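Local atomic coordinates of soluble epoxide hydrolase (Bacillus megaterium, PDB entry 4INZ), a protein that belongs to the soluble epoxide hydrolases, enzymes built on the alpha/beta hydrolase fold. Residues A[42-47]-A[68-73]; A[48-53]-A[202-207]; A[75-80]-A[208-213]; A[82-87]-A[216-221]. The protein carries 1 engineered substitution. All blocks are in the same frame, centred on the assembly; numbering follows the deposited sequence.

Interaction 1. Residues A[42-47]-A[68-73]; sequences LFLHGF and VALDLR
Phe43 O is gripped by two donors, Leu70 N at 3.2 Å and a water oxygen at 2.8 Å. Together with the bond from Phe43 N to Val68 O (2.8 Å), this pairs two parallel strands, 40-44 and 66-70, in the central sheet of the alpha/beta hydrolase fold. Helix 55-61 joins them in a beta-alpha-beta unit. The strands move apart past Phe43 and Ala69, and the water sits in the widening gap. It also donates to Leu70 O at 2.7 Å and takes a weak bond from His45 N. On one face of the sheet Leu42 CD1 packs on Val68 CG1 at 3.7 Å, and Leu44 lies alongside Leu70. Helix 89-102 covers this face through Ile96 and Ile100. On the other face the CB atoms of Phe43 and Ala69 meet. His45 then begins the His-Gly-X-Pro sequence known from epoxide hydrolases. Its CG lies between the backbone N and the carbonyl carbon (chi1 69°), and the ring reaches across to 68-73. NE2 accepts Leu72 N at 3.1 Å. The bond is nearly straight at the hydrogen (170°), although Leu72 N is tilted out of the ring plane. ND1 donates to Gly46 O, which lies in the plane of the ring, at 2.9 Å. Leu72 CD1 lies over one face of this ring toward its rim, a CH-pi contact 4.2 Å from the centroid.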
loop_
_atom_site.group_PDB
_atom_site.type_symbol
_atom_site.label_atom_id
_atom_site.label_comp_id
_atom_site.label_asym_id
_atom_site.label_seq_id
_atom_site.Cartn_x
_atom_site.Cartn_y
_atom_site.Cartn_z
ATOM N N LEU A 42 1.786 0.275 12.178
ATOM C CA LEU A 42 2.221 1.177 11.117
ATOM C C LEU A 42 1.489 0.853 9.820
ATOM O O LEU A 42 1.530 -0.287 9.354
ATOM C CB LEU A 42 3.729 1.034 10.920
ATOM C CG LEU A 42 4.386 1.849 9.808
ATOM C CD1 LEU A 42 4.214 3.343 10.072
ATOM C CD2 LEU A 42 5.872 1.491 9.704
ATOM N N PHE A 43 0.817 1.855 9.254
ATOM C CA PHE A 43 -0.017 1.685 8.059
ATOM C C PHE A 43 0.664 2.305 6.843
ATOM O O PHE A 43 1.107 3.463 6.898
ATOM C CB PHE A 43 -1.366 2.404 8.226
ATOM C CG PHE A 43 -2.207 1.909 9.367
ATOM C CD1 PHE A 43 -1.997 2.380 10.661
ATOM C CD2 PHE A 43 -3.252 1.019 9.138
ATOM C CE1 PHE A 43 -2.786 1.943 11.711
ATOM C CE2 PHE A 43 -4.053 0.569 10.185
ATOM C CZ PHE A 43 -3.826 1.038 11.474
ATOM N N LEU A 44 0.712 1.553 5.746
ATOM C CA LEU A 44 1.301 2.018 4.493
ATOM C C LEU A 44 0.275 1.984 3.366
ATOM O O LEU A 44 -0.180 0.903 2.954
ATOM C CB LEU A 44 2.475 1.119 4.090
ATOM C CG LEU A 44 3.572 0.863 5.123
ATOM C CD1 LEU A 44 4.681 0.044 4.486
ATOM C CD2 LEU A 44 4.122 2.176 5.676
ATOM N N HIS A 45 -0.068 3.167 2.864
ATOM C CA HIS A 45 -1.000 3.322 1.758
ATOM C C HIS A 45 -0.321 3.039 0.429
ATOM O O HIS A 45 0.877 2.728 0.374
ATOM C CB HIS A 45 -1.511 4.762 1.726
ATOM C CG HIS A 45 -0.454 5.746 1.328
ATOM N ND1 HIS A 45 -0.178 6.047 0.012
ATOM C CD2 HIS A 45 0.427 6.458 2.072
ATOM C CE1 HIS A 45 0.816 6.917 -0.037
ATOM N NE2 HIS A 45 1.202 7.181 1.199
ATOM N N GLY A 46 -1.101 3.148 -0.645
ATOM C CA GLY A 46 -0.581 3.015 -1.995
ATOM C C GLY A 46 -1.091 4.133 -2.895
ATOM O O GLY A 46 -1.429 5.212 -2.424
ATOM N N PHE A 47 -1.169 3.860 -4.191
ATOM C CA PHE A 47 -1.483 4.882 -5.186
ATOM C C PHE A 47 -2.973 4.927 -5.509
ATOM O O PHE A 47 -3.585 3.884 -5.732
ATOM C CB PHE A 47 -0.718 4.577 -6.478
ATOM C CG PHE A 47 -1.071 5.491 -7.616
ATOM C CD1 PHE A 47 -0.373 6.676 -7.807
ATOM C CD2 PHE A 47 -2.107 5.175 -8.490
ATOM C CE1 PHE A 47 -0.696 7.524 -8.846
ATOM C CE2 PHE A 47 -2.435 6.025 -9.536
ATOM C CZ PHE A 47 -1.725 7.205 -9.709
ATOM N N VAL A 68 0.191 4.636 13.575
ATOM C CA VAL A 68 0.909 5.597 12.742
ATOM C C VAL A 68 0.653 5.303 11.268
ATOM O O VAL A 68 0.898 4.184 10.798
ATOM C CB VAL A 68 2.433 5.542 13.026
ATOM C CG1 VAL A 68 3.207 6.366 12.014
ATOM C CG2 VAL A 68 2.728 6.031 14.443
ATOM N N ALA A 69 0.139 6.294 10.544
ATOM C CA ALA A 69 -0.060 6.152 9.103
ATOM C C ALA A 69 0.902 7.075 8.364
ATOM O O ALA A 69 0.834 8.298 8.494
ATOM C CB ALA A 69 -1.519 6.460 8.718
ATOM N N LEU A 70 1.810 6.473 7.600
ATOM C CA LEU A 70 2.866 7.205 6.910
ATOM C C LEU A 70 2.396 7.737 5.555
ATOM O O LEU A 70 1.656 7.059 4.842
ATOM C CB LEU A 70 4.063 6.277 6.699
ATOM C CG LEU A 70 5.363 6.831 6.120
ATOM C CD1 LEU A 70 5.959 7.875 7.059
ATOM C CD2 LEU A 70 6.343 5.680 5.913
ATOM N N ASP A 71 2.825 8.951 5.209
ATOM C CA ASP A 71 2.748 9.403 3.824
ATOM C C ASP A 71 4.045 8.992 3.141
ATOM O O ASP A 71 5.119 9.482 3.505
ATOM C CB ASP A 71 2.584 10.926 3.733
ATOM C CG ASP A 71 1.204 11.407 4.173
ATOM O OD1 ASP A 71 0.215 10.646 4.062
ATOM O OD2 ASP A 71 1.109 12.577 4.598
ATOM N N LEU A 72 3.959 8.077 2.178
ATOM C CA LEU A 72 5.152 7.620 1.464
ATOM C C LEU A 72 5.865 8.782 0.770
ATOM O O LEU A 72 5.244 9.791 0.443
ATOM C CB LEU A 72 4.778 6.552 0.439
ATOM C CG LEU A 72 4.155 5.274 1.000
ATOM C CD1 LEU A 72 3.795 4.319 -0.144
ATOM C CD2 LEU A 72 5.097 4.596 1.997
ATOM N N ARG A 73 7.165 8.634 0.531
ATOM C CA ARG A 73 7.914 9.701 -0.123
ATOM C C ARG A 73 7.226 10.077 -1.428
ATOM O O ARG A 73 6.751 9.208 -2.170
ATOM C CB ARG A 73 9.388 9.324 -0.352
ATOM C CG ARG A 73 9.621 8.076 -1.204
ATOM C CD ARG A 73 11.099 7.912 -1.558
ATOM N NE ARG A 73 11.962 7.807 -0.383
ATOM C CZ ARG A 73 13.204 8.289 -0.328
ATOM N NH1 ARG A 73 13.731 8.902 -1.380
ATOM N NH2 ARG A 73 13.930 8.154 0.776
HETATM O O HOH W 1 -0.275 5.171 5.211
#

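Interaction 2. Residues A[48-53]-A[202-207]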
loop_
_atom_site.group_PDB
_atom_site.type_symbol
_atom_site.label_atom_id
_atom_site.label_comp_id
_atom_site.label_asym_id
_atom_site.label_seq_id
_atom_site.Cartn_x
_atom_site.Cartn_y
_atom_site.Cartn_z
ATOM N N PRO A 48 -3.563 6.137 -5.586
ATOM C CA PRO A 48 -3.005 7.467 -5.352
ATOM C C PRO A 48 -3.520 8.030 -4.041
ATOM O O PRO A 48 -3.916 9.197 -3.982
ATOM C CB PRO A 48 -3.621 8.270 -6.491
ATOM C CG PRO A 48 -5.017 7.713 -6.564
ATOM C CD PRO A 48 -4.907 6.235 -6.187
ATOM N N ASP A 49 -3.519 7.209 -2.999
ATOM C CA ASP A 49 -4.045 7.629 -1.709
ATOM C C ASP A 49 -2.948 8.248 -0.852
ATOM O O ASP A 49 -1.974 8.783 -1.370
ATOM C CB ASP A 49 -4.677 6.431 -1.001
ATOM C CG ASP A 49 -5.635 5.680 -1.904
ATOM O OD1 ASP A 49 -6.673 6.264 -2.270
ATOM O OD2 ASP A 49 -5.340 4.522 -2.268
ATOM N N PHE A 50 -3.129 8.180 0.460
ATOM C CA PHE A 50 -2.166 8.709 1.416
ATOM C C PHE A 50 -2.630 8.300 2.803
ATOM O O PHE A 50 -3.534 7.485 2.927
ATOM C CB PHE A 50 -2.004 10.239 1.283
ATOM C CG PHE A 50 -3.243 11.041 1.618
ATOM C CD1 PHE A 50 -4.414 10.902 0.882
ATOM C CD2 PHE A 50 -3.210 11.987 2.636
ATOM C CE1 PHE A 50 -5.544 11.664 1.177
ATOM C CE2 PHE A 50 -4.333 12.764 2.941
ATOM C CZ PHE A 50 -5.501 12.603 2.208
ATOM N N SER A 51 -2.015 8.852 3.844
ATOM C CA SER A 51 -2.301 8.400 5.204
ATOM C C SER A 51 -3.791 8.396 5.552
ATOM O O SER A 51 -4.259 7.544 6.318
ATOM C CB SER A 51 -1.514 9.244 6.211
ATOM O OG SER A 51 -1.745 10.628 5.981
ATOM N N HIS A 52 -4.537 9.340 4.987
ATOM C CA HIS A 52 -5.953 9.507 5.324
ATOM C C HIS A 52 -6.792 8.262 5.004
ATOM O O HIS A 52 -7.862 8.071 5.581
ATOM C CB HIS A 52 -6.512 10.730 4.584
ATOM C CG HIS A 52 -7.900 11.122 4.987
ATOM N ND1 HIS A 52 -8.197 11.653 6.224
ATOM C CD2 HIS A 52 -9.067 11.097 4.298
ATOM C CE1 HIS A 52 -9.492 11.924 6.287
ATOM N NE2 HIS A 52 -10.042 11.599 5.131
ATOM N N ILE A 53 -6.324 7.413 4.091
ATOM C CA ILE A 53 -7.136 6.249 3.724
ATOM C C ILE A 53 -7.360 5.333 4.932
ATOM O O ILE A 53 -8.323 4.559 4.974
ATOM C CB ILE A 53 -6.554 5.455 2.529
ATOM C CG1 ILE A 53 -7.599 4.474 1.985
ATOM C CG2 ILE A 53 -5.261 4.715 2.926
ATOM C CD1 ILE A 53 -7.237 3.916 0.632
ATOM N N GLN A 202 -12.112 16.756 0.197
ATOM C CA GLN A 202 -11.227 17.902 0.393
ATOM C C GLN A 202 -9.834 17.463 0.836
ATOM O O GLN A 202 -8.821 18.022 0.395
ATOM C CB GLN A 202 -11.825 18.870 1.419
ATOM C CG GLN A 202 -10.984 20.126 1.640
ATOM C CD GLN A 202 -10.907 20.983 0.397
ATOM O OE1 GLN A 202 -11.835 21.739 0.098
ATOM N NE2 GLN A 202 -9.799 20.866 -0.345
ATOM N N ALA A 203 -9.782 16.467 1.713
ATOM C CA ALA A 203 -8.501 15.962 2.186
ATOM C C ALA A 203 -7.710 15.344 1.039
ATOM O O ALA A 203 -6.503 15.543 0.930
ATOM C CB ALA A 203 -8.691 14.953 3.303
ATOM N N TYR A 204 -8.389 14.582 0.193
ATOM C CA TYR A 204 -7.733 14.001 -0.970
ATOM C C TYR A 204 -7.234 15.083 -1.916
ATOM O O TYR A 204 -6.102 15.013 -2.397
ATOM C CB TYR A 204 -8.677 13.064 -1.715
ATOM C CG TYR A 204 -8.527 11.612 -1.329
ATOM C CD1 TYR A 204 -7.668 10.780 -2.031
ATOM C CD2 TYR A 204 -9.248 11.073 -0.269
ATOM C CE1 TYR A 204 -7.533 9.449 -1.703
ATOM C CE2 TYR A 204 -9.114 9.734 0.074
ATOM C CZ TYR A 204 -8.251 8.928 -0.647
ATOM O OH TYR A 204 -8.111 7.595 -0.318
ATOM N N MET A 205 -8.072 16.082 -2.187
ATOM C CA MET A 205 -7.672 17.156 -3.090
ATOM C C MET A 205 -6.443 17.875 -2.543
ATOM O O MET A 205 -5.505 18.166 -3.287
ATOM C CB MET A 205 -8.808 18.159 -3.315
ATOM C CG MET A 205 -10.033 17.578 -4.021
ATOM S SD MET A 205 -9.658 16.795 -5.606
ATOM C CE MET A 205 -8.952 18.168 -6.512
ATOM N N ASN A 206 -6.459 18.182 -1.248
ATOM C CA ASN A 206 -5.284 18.763 -0.608
ATOM C C ASN A 206 -4.043 17.892 -0.788
ATOM O O ASN A 206 -2.941 18.404 -1.032
ATOM C CB ASN A 206 -5.520 18.974 0.888
ATOM C CG ASN A 206 -6.440 20.133 1.182
ATOM O OD1 ASN A 206 -6.694 20.986 0.324
ATOM N ND2 ASN A 206 -6.939 20.181 2.417
ATOM N N SER A 207 -4.214 16.579 -0.646
ATOM C CA SER A 207 -3.079 15.670 -0.733
ATOM C C SER A 207 -2.437 15.728 -2.113
ATOM O O SER A 207 -1.218 15.650 -2.238
ATOM C CB SER A 207 -3.469 14.226 -0.384
ATOM O OG SER A 207 -4.056 13.551 -1.489
HETATM O O HOH W 2 -2.242 11.517 -2.240
#
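Phe50 turns its ring edge to the face of Tyr204 in a T-shaped pair, with ring centroids 5.2 Å apart and planes at 89°. Phe50 CE1 stands over the centre of the tyrosine ring. Ser207 CB sits over the centre of one face of Phe50 in a CH-pi contact, 3.4 Å from the ring centroid, and His52 CB lies over the opposite face. Ala203 CB sits over the His52 ring. Tyr204 OH donates to Asp49 OD1 at 2.8 Å. The hydroxyl comes from above the carboxylate plane, 39° out of it, while OD1 lies in the plane of the tyrosine ring. Ile53 packs against the same hydroxyl.

Further out, Ser207 OG lies between its backbone N and carbonyl carbon (chi1 82°), from where it turns back to donate to Tyr204 O at 2.7 Å. A water donates both to Ser207 OG (2.8 Å) and to Asp49 O (2.9 Å), tying helix to loop. His52 NE2 bonds to Asp200. Pro48, which follows a cis peptide bond, accepts Trp208 NE1 at its O. Helix 198-210 belongs to the lid inserted between strands 131-137 and 248-253. Aromatic rings thus carry much of this docking, and the phenol bond would probably stabilise negative charge on buried Asp49.

Interaction 3. Residues A[75-80]-A[208-213]; sequences YNLSEK and WENGSV
A type II' beta turn, Tyr75 to Ser78, in the loop after strand 66-70 of the alpha/beta hydrolase sheet meets the C-terminal end of lid helix 198-210. Lys80 makes the direct hydrogen bond between the segments. Its NZ donates to Asn210 O at 2.9 Å, to Ser78 O at 2.8 Å, and weakly to Asn76 O. The chain bends at chi3 (-96°) and chi4 (-71°) to bring the ammonium group among these three carbonyls. Asn76 O and Asn210 O, both acceptors, are only 3.1 Å apart, and the shared ammonium would offset their repulsion. A positive charge here would also suit the negative end of the helix dipole.

Asn76 and Asn210 run side by side, pointing the same way, with amide planes 41° apart. A water joins them, donating to Asn76 OD1 at 2.7 Å and accepting from Asn210 ND2 at 3.0 Å. Asn76 ND2 is held by Asp71. Leu77 CD2 flanks the Asn210 amide. Gly211 leaves the helical backbone path, and its CA lies close to Asn76 O. Ser212 is the N-cap of the next helix, its OG bonded to Ser215 N. Its CB presses on Lys80 CD at 3.4 Å, tighter than a usual carbon-carbon contact.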
loop_
_atom_site.group_PDB
_atom_site.type_symbol
_atom_site.label_atom_id
_atom_site.label_comp_id
_atom_site.label_asym_id
_atom_site.label_seq_id
_atom_site.Cartn_x
_atom_site.Cartn_y
_atom_site.Cartn_z
ATOM N N TYR A 75 4.422 11.665 -1.616
ATOM C CA TYR A 75 2.987 11.830 -1.361
ATOM C C TYR A 75 2.643 12.912 -0.338
ATOM O O TYR A 75 3.325 13.061 0.679
ATOM C CB TYR A 75 2.383 10.517 -0.855
ATOM C CG TYR A 75 2.111 9.481 -1.916
ATOM C CD1 TYR A 75 3.131 8.672 -2.405
ATOM C CD2 TYR A 75 0.822 9.292 -2.417
ATOM C CE1 TYR A 75 2.873 7.697 -3.366
ATOM C CE2 TYR A 75 0.564 8.328 -3.371
ATOM C CZ TYR A 75 1.594 7.539 -3.847
ATOM O OH TYR A 75 1.332 6.577 -4.796
ATOM N N ASN A 76 1.549 13.628 -0.602
ATOM C CA ASN A 76 1.007 14.605 0.340
ATOM C C ASN A 76 2.100 15.536 0.860
ATOM O O ASN A 76 2.768 16.207 0.075
ATOM C CB ASN A 76 0.292 13.882 1.496
ATOM C CG ASN A 76 -0.545 14.816 2.355
ATOM O OD1 ASN A 76 -1.063 15.822 1.875
ATOM N ND2 ASN A 76 -0.674 14.488 3.636
ATOM N N LEU A 77 2.297 15.563 2.174
ATOM C CA LEU A 77 3.256 16.494 2.773
ATOM C C LEU A 77 4.673 15.933 2.902
ATOM O O LEU A 77 5.590 16.629 3.349
ATOM C CB LEU A 77 2.742 16.988 4.128
ATOM C CG LEU A 77 1.485 17.864 4.049
ATOM C CD1 LEU A 77 0.849 18.044 5.430
ATOM C CD2 LEU A 77 1.772 19.223 3.401
ATOM N N SER A 78 4.864 14.680 2.509
ATOM C CA SER A 78 6.198 14.100 2.550
ATOM C C SER A 78 7.084 14.705 1.478
ATOM O O SER A 78 6.599 15.173 0.452
ATOM C CB SER A 78 6.137 12.574 2.408
ATOM O OG SER A 78 5.615 12.007 3.592
ATOM N N GLU A 79 8.388 14.689 1.728
ATOM C CA GLU A 79 9.360 15.210 0.787
ATOM C C GLU A 79 9.217 14.553 -0.586
ATOM O O GLU A 79 8.798 13.394 -0.693
ATOM C CB GLU A 79 10.772 15.009 1.344
ATOM C CG GLU A 79 11.864 15.646 0.522
ATOM C CD GLU A 79 13.134 15.885 1.322
ATOM O OE1 GLU A 79 13.089 15.776 2.568
ATOM O OE2 GLU A 79 14.175 16.184 0.702
ATOM N N LYS A 80 9.558 15.307 -1.627
ATOM C CA LYS A 80 9.446 14.836 -3.002
ATOM C C LYS A 80 10.791 14.926 -3.725
ATOM O O LYS A 80 11.008 15.816 -4.560
ATOM C CB LYS A 80 8.367 15.625 -3.744
ATOM C CG LYS A 80 6.966 15.444 -3.140
ATOM C CD LYS A 80 6.045 16.626 -3.437
ATOM C CE LYS A 80 6.011 17.627 -2.286
ATOM N NZ LYS A 80 5.291 17.126 -1.073
ATOM N N TRP A 208 -3.261 15.877 -3.146
ATOM C CA TRP A 208 -2.751 15.932 -4.515
ATOM C C TRP A 208 -2.093 17.279 -4.824
ATOM O O TRP A 208 -1.087 17.342 -5.544
ATOM C CB TRP A 208 -3.864 15.594 -5.507
ATOM C CG TRP A 208 -4.317 14.165 -5.347
ATOM C CD1 TRP A 208 -3.562 13.113 -4.903
ATOM C CD2 TRP A 208 -5.624 13.645 -5.592
ATOM N NE1 TRP A 208 -4.320 11.963 -4.876
ATOM C CE2 TRP A 208 -5.592 12.267 -5.289
ATOM C CE3 TRP A 208 -6.821 14.210 -6.051
ATOM C CZ2 TRP A 208 -6.711 11.444 -5.428
ATOM C CZ3 TRP A 208 -7.937 13.388 -6.187
ATOM C CH2 TRP A 208 -7.869 12.020 -5.874
ATOM N N GLU A 209 -2.655 18.348 -4.268
ATOM C CA GLU A 209 -2.074 19.683 -4.406
ATOM C C GLU A 209 -0.716 19.739 -3.725
ATOM O O GLU A 209 0.212 20.375 -4.222
ATOM C CB GLU A 209 -2.988 20.734 -3.772
ATOM C CG GLU A 209 -4.342 20.867 -4.446
ATOM C CD GLU A 209 -4.413 21.996 -5.465
ATOM O OE1 GLU A 209 -3.405 22.704 -5.690
ATOM O OE2 GLU A 209 -5.502 22.175 -6.044
ATOM N N ASN A 210 -0.611 19.085 -2.571
ATOM C CA ASN A 210 0.620 19.105 -1.776
ATOM C C ASN A 210 1.665 18.094 -2.247
ATOM O O ASN A 210 2.874 18.328 -2.135
ATOM C CB ASN A 210 0.291 18.867 -0.294
ATOM C CG ASN A 210 -0.449 20.038 0.330
ATOM O OD1 ASN A 210 -0.184 21.190 -0.008
ATOM N ND2 ASN A 210 -1.375 19.750 1.248
ATOM N N GLY A 211 1.192 16.974 -2.777
ATOM C CA GLY A 211 2.061 15.899 -3.222
ATOM C C GLY A 211 2.580 16.147 -4.620
ATOM O O GLY A 211 2.382 17.221 -5.177
ATOM N N SER A 212 3.238 15.139 -5.190
ATOM C CA SER A 212 3.781 15.229 -6.539
ATOM C C SER A 212 3.345 14.037 -7.378
ATOM O O SER A 212 3.719 12.893 -7.098
ATOM C CB SER A 212 5.305 15.279 -6.504
ATOM O OG SER A 212 5.832 15.092 -7.809
ATOM N N VAL A 213 2.561 14.302 -8.414
ATOM C CA VAL A 213 2.144 13.235 -9.309
ATOM C C VAL A 213 3.360 12.614 -9.993
ATOM O O VAL A 213 3.408 11.403 -10.210
ATOM C CB VAL A 213 1.114 13.726 -10.343
ATOM C CG1 VAL A 213 0.865 12.649 -11.400
ATOM C CG2 VAL A 213 -0.183 14.096 -9.639
HETATM O O HOH W 3 -2.705 17.645 2.996
#

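Interaction 4. Residues A[82-87]-A[216-221]; sequences SGLESY and MLSYYR
A 3-10 turn at 84-86 lays the backbone beside helix 213-220, with Tyr87 CA 5.3 Å from Tyr219 CA and Leu84 CA 5.7 Å from Ser218 CA. No hydrogen bond crosses directly. One water spans the gap, donating to Tyr87 O at 2.7 Å and to Tyr219 O at 2.8 Å. The side chains meet by packing. Tyr87 and Tyr219 cross at about a right angle, and their rings meet obliquely, with planes at 44° and centroids 5.5 Å apart. Tyr87 CD1 touches Tyr219 CE1 at 3.6 Å. On the other side of the ring, Tyr87 CD2 meets Ser218 CB, also at 3.6 Å. Tyr87 CG is anti to the carbonyl carbon (chi1 -59°), and the ring lies along the helix surface against both residues. Leu84 adds its CD2 branch, which packs on Ser218 CB and on Arg221 CB (3.8 Å).

The polar ends are held elsewhere. Tyr87 OH bonds to Ser215 OG and Pro81 O, Ser218 OG to Leu214 O, and Tyr219 OH to Arg73 O. Arg221 lays a guanidinium face over Leu217 CB and gives its NE to Phe165 O. The contact joins the lid to the loop that leads from strand 66-70 into helix 89-102. Leu217 packs on helix 169-193, while Tyr219 and Tyr220 each meet Trp115 edge-to-face at the start of helix 115-126.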
loop_
_atom_site.group_PDB
_atom_site.type_symbol
_atom_site.label_atom_id
_atom_site.label_comp_id
_atom_site.label_asym_id
_atom_site.label_seq_id
_atom_site.Cartn_x
_atom_site.Cartn_y
_atom_site.Cartn_z
ATOM N N SER A 82 13.999 14.415 -6.206
ATOM C CA SER A 82 14.086 14.317 -7.658
ATOM C C SER A 82 14.690 12.992 -8.094
ATOM O O SER A 82 15.465 12.382 -7.356
ATOM C CB SER A 82 14.951 15.452 -8.218
ATOM O OG SER A 82 14.294 16.702 -8.109
ATOM N N GLY A 83 14.330 12.558 -9.298
ATOM C CA GLY A 83 14.966 11.412 -9.927
ATOM C C GLY A 83 14.304 10.077 -9.640
ATOM O O GLY A 83 13.773 9.851 -8.551
ATOM N N LEU A 84 14.351 9.181 -10.621
ATOM C CA LEU A 84 13.731 7.864 -10.490
ATOM C C LEU A 84 14.386 7.032 -9.401
ATOM O O LEU A 84 13.716 6.256 -8.711
ATOM C CB LEU A 84 13.805 7.102 -11.813
ATOM C CG LEU A 84 12.851 7.558 -12.908
ATOM C CD1 LEU A 84 13.069 6.730 -14.164
ATOM C CD2 LEU A 84 11.404 7.453 -12.425
ATOM N N GLU A 85 15.694 7.190 -9.251
ATOM C CA GLU A 85 16.451 6.388 -8.301
ATOM C C GLU A 85 15.970 6.604 -6.871
ATOM O O GLU A 85 16.173 5.752 -6.008
ATOM C CB GLU A 85 17.948 6.681 -8.423
ATOM C CG GLU A 85 18.516 6.304 -9.786
ATOM C CD GLU A 85 20.027 6.369 -9.835
ATOM O OE1 GLU A 85 20.628 5.593 -10.612
ATOM O OE2 GLU A 85 20.614 7.196 -9.103
ATOM N N SER A 86 15.321 7.741 -6.627
ATOM C CA SER A 86 14.822 8.063 -5.294
ATOM C C SER A 86 13.576 7.265 -4.924
ATOM O O SER A 86 13.097 7.340 -3.786
ATOM C CB SER A 86 14.526 9.558 -5.185
ATOM O OG SER A 86 15.712 10.319 -5.367
ATOM N N TYR A 87 13.051 6.505 -5.884
ATOM C CA TYR A 87 11.797 5.772 -5.682
ATOM C C TYR A 87 11.941 4.281 -5.968
ATOM O O TYR A 87 10.954 3.585 -6.213
ATOM C CB TYR A 87 10.686 6.388 -6.528
ATOM C CG TYR A 87 10.477 7.844 -6.179
ATOM C CD1 TYR A 87 9.666 8.213 -5.109
ATOM C CD2 TYR A 87 11.126 8.849 -6.886
ATOM C CE1 TYR A 87 9.486 9.547 -4.770
ATOM C CE2 TYR A 87 10.956 10.179 -6.550
ATOM C CZ TYR A 87 10.136 10.524 -5.493
ATOM O OH TYR A 87 9.977 11.853 -5.159
ATOM N N MET A 216 4.722 10.163 -7.596
ATOM C CA MET A 216 3.852 9.006 -7.494
ATOM C C MET A 216 4.077 8.054 -8.679
ATOM O O MET A 216 4.222 6.843 -8.487
ATOM C CB MET A 216 2.390 9.460 -7.357
ATOM C CG MET A 216 2.177 10.368 -6.135
ATOM S SD MET A 216 0.749 11.483 -6.156
ATOM C CE MET A 216 -0.595 10.318 -5.954
ATOM N N LEU A 217 4.121 8.604 -9.890
ATOM C CA LEU A 217 4.339 7.795 -11.090
ATOM C C LEU A 217 5.736 7.186 -11.130
ATOM O O LEU A 217 5.938 6.119 -11.720
ATOM C CB LEU A 217 4.077 8.625 -12.354
ATOM C CG LEU A 217 2.618 9.067 -12.515
ATOM C CD1 LEU A 217 2.433 10.082 -13.640
ATOM C CD2 LEU A 217 1.714 7.849 -12.729
ATOM N N SER A 218 6.695 7.863 -10.504
ATOM C CA SER A 218 8.085 7.404 -10.492
ATOM C C SER A 218 8.235 6.002 -9.896
ATOM O O SER A 218 9.078 5.221 -10.341
ATOM C CB SER A 218 8.992 8.403 -9.765
ATOM O OG SER A 218 9.104 9.610 -10.495
ATOM N N TYR A 219 7.420 5.688 -8.894
ATOM C CA TYR A 219 7.386 4.339 -8.337
ATOM C C TYR A 219 7.214 3.312 -9.446
ATOM O O TYR A 219 7.938 2.313 -9.500
ATOM C CB TYR A 219 6.205 4.192 -7.383
ATOM C CG TYR A 219 6.355 4.817 -6.019
ATOM C CD1 TYR A 219 6.358 6.196 -5.854
ATOM C CD2 TYR A 219 6.443 4.018 -4.885
ATOM C CE1 TYR A 219 6.465 6.755 -4.600
ATOM C CE2 TYR A 219 6.553 4.568 -3.627
ATOM C CZ TYR A 219 6.565 5.933 -3.488
ATOM O OH TYR A 219 6.673 6.473 -2.233
ATOM N N TYR A 220 6.233 3.549 -10.312
ATOM C CA TYR A 220 5.888 2.604 -11.375
ATOM C C TYR A 220 6.983 2.497 -12.429
ATOM O O TYR A 220 7.142 1.458 -13.083
ATOM C CB TYR A 220 4.576 3.008 -12.061
ATOM C CG TYR A 220 3.343 2.855 -11.200
ATOM C CD1 TYR A 220 2.578 1.698 -11.251
ATOM C CD2 TYR A 220 2.938 3.873 -10.342
ATOM C CE1 TYR A 220 1.447 1.551 -10.464
ATOM C CE2 TYR A 220 1.810 3.739 -9.554
ATOM C CZ TYR A 220 1.066 2.574 -9.616
ATOM O OH TYR A 220 -0.057 2.431 -8.830
ATOM N N ARG A 221 7.732 3.577 -12.597
ATOM C CA ARG A 221 8.715 3.649 -13.674
ATOM C C ARG A 221 10.007 2.909 -13.350
ATOM O O ARG A 221 10.933 2.879 -14.163
ATOM C CB ARG A 221 8.964 5.111 -14.061
ATOM C CG ARG A 221 7.739 5.699 -14.736
ATOM C CD ARG A 221 7.734 7.212 -14.831
ATOM N NE ARG A 221 6.548 7.642 -15.563
ATOM C CZ ARG A 221 6.242 8.904 -15.841
ATOM N NH1 ARG A 221 7.033 9.890 -15.439
ATOM N NH2 ARG A 221 5.135 9.176 -16.520
HETATM O O HOH W 4 9.874 1.503 -7.638
#

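In the fold
Interaction 1 is the core of the set, a buried strand pair held by backbone bonds and a histidine, about 7 Å from the chain centre. The other three lie farther out, their centres about 14 to 16 Å away, and join the loops leaving those two strands to the lid. Interactions 2 and 3 share helix 198-210, and interaction 4 uses helix 213-220, next in the chain. Interaction 2 is buried and mostly aromatic. Interaction 3 is partly buried and polar, centred on a lysine. Interaction 4 is largely buried and apolar, with Leu84 at its exposed edge. Asp71 links interaction 1 to Ser51 and Ser78. Tyr75 packs on Tyr219, joining interactions 3 and 4.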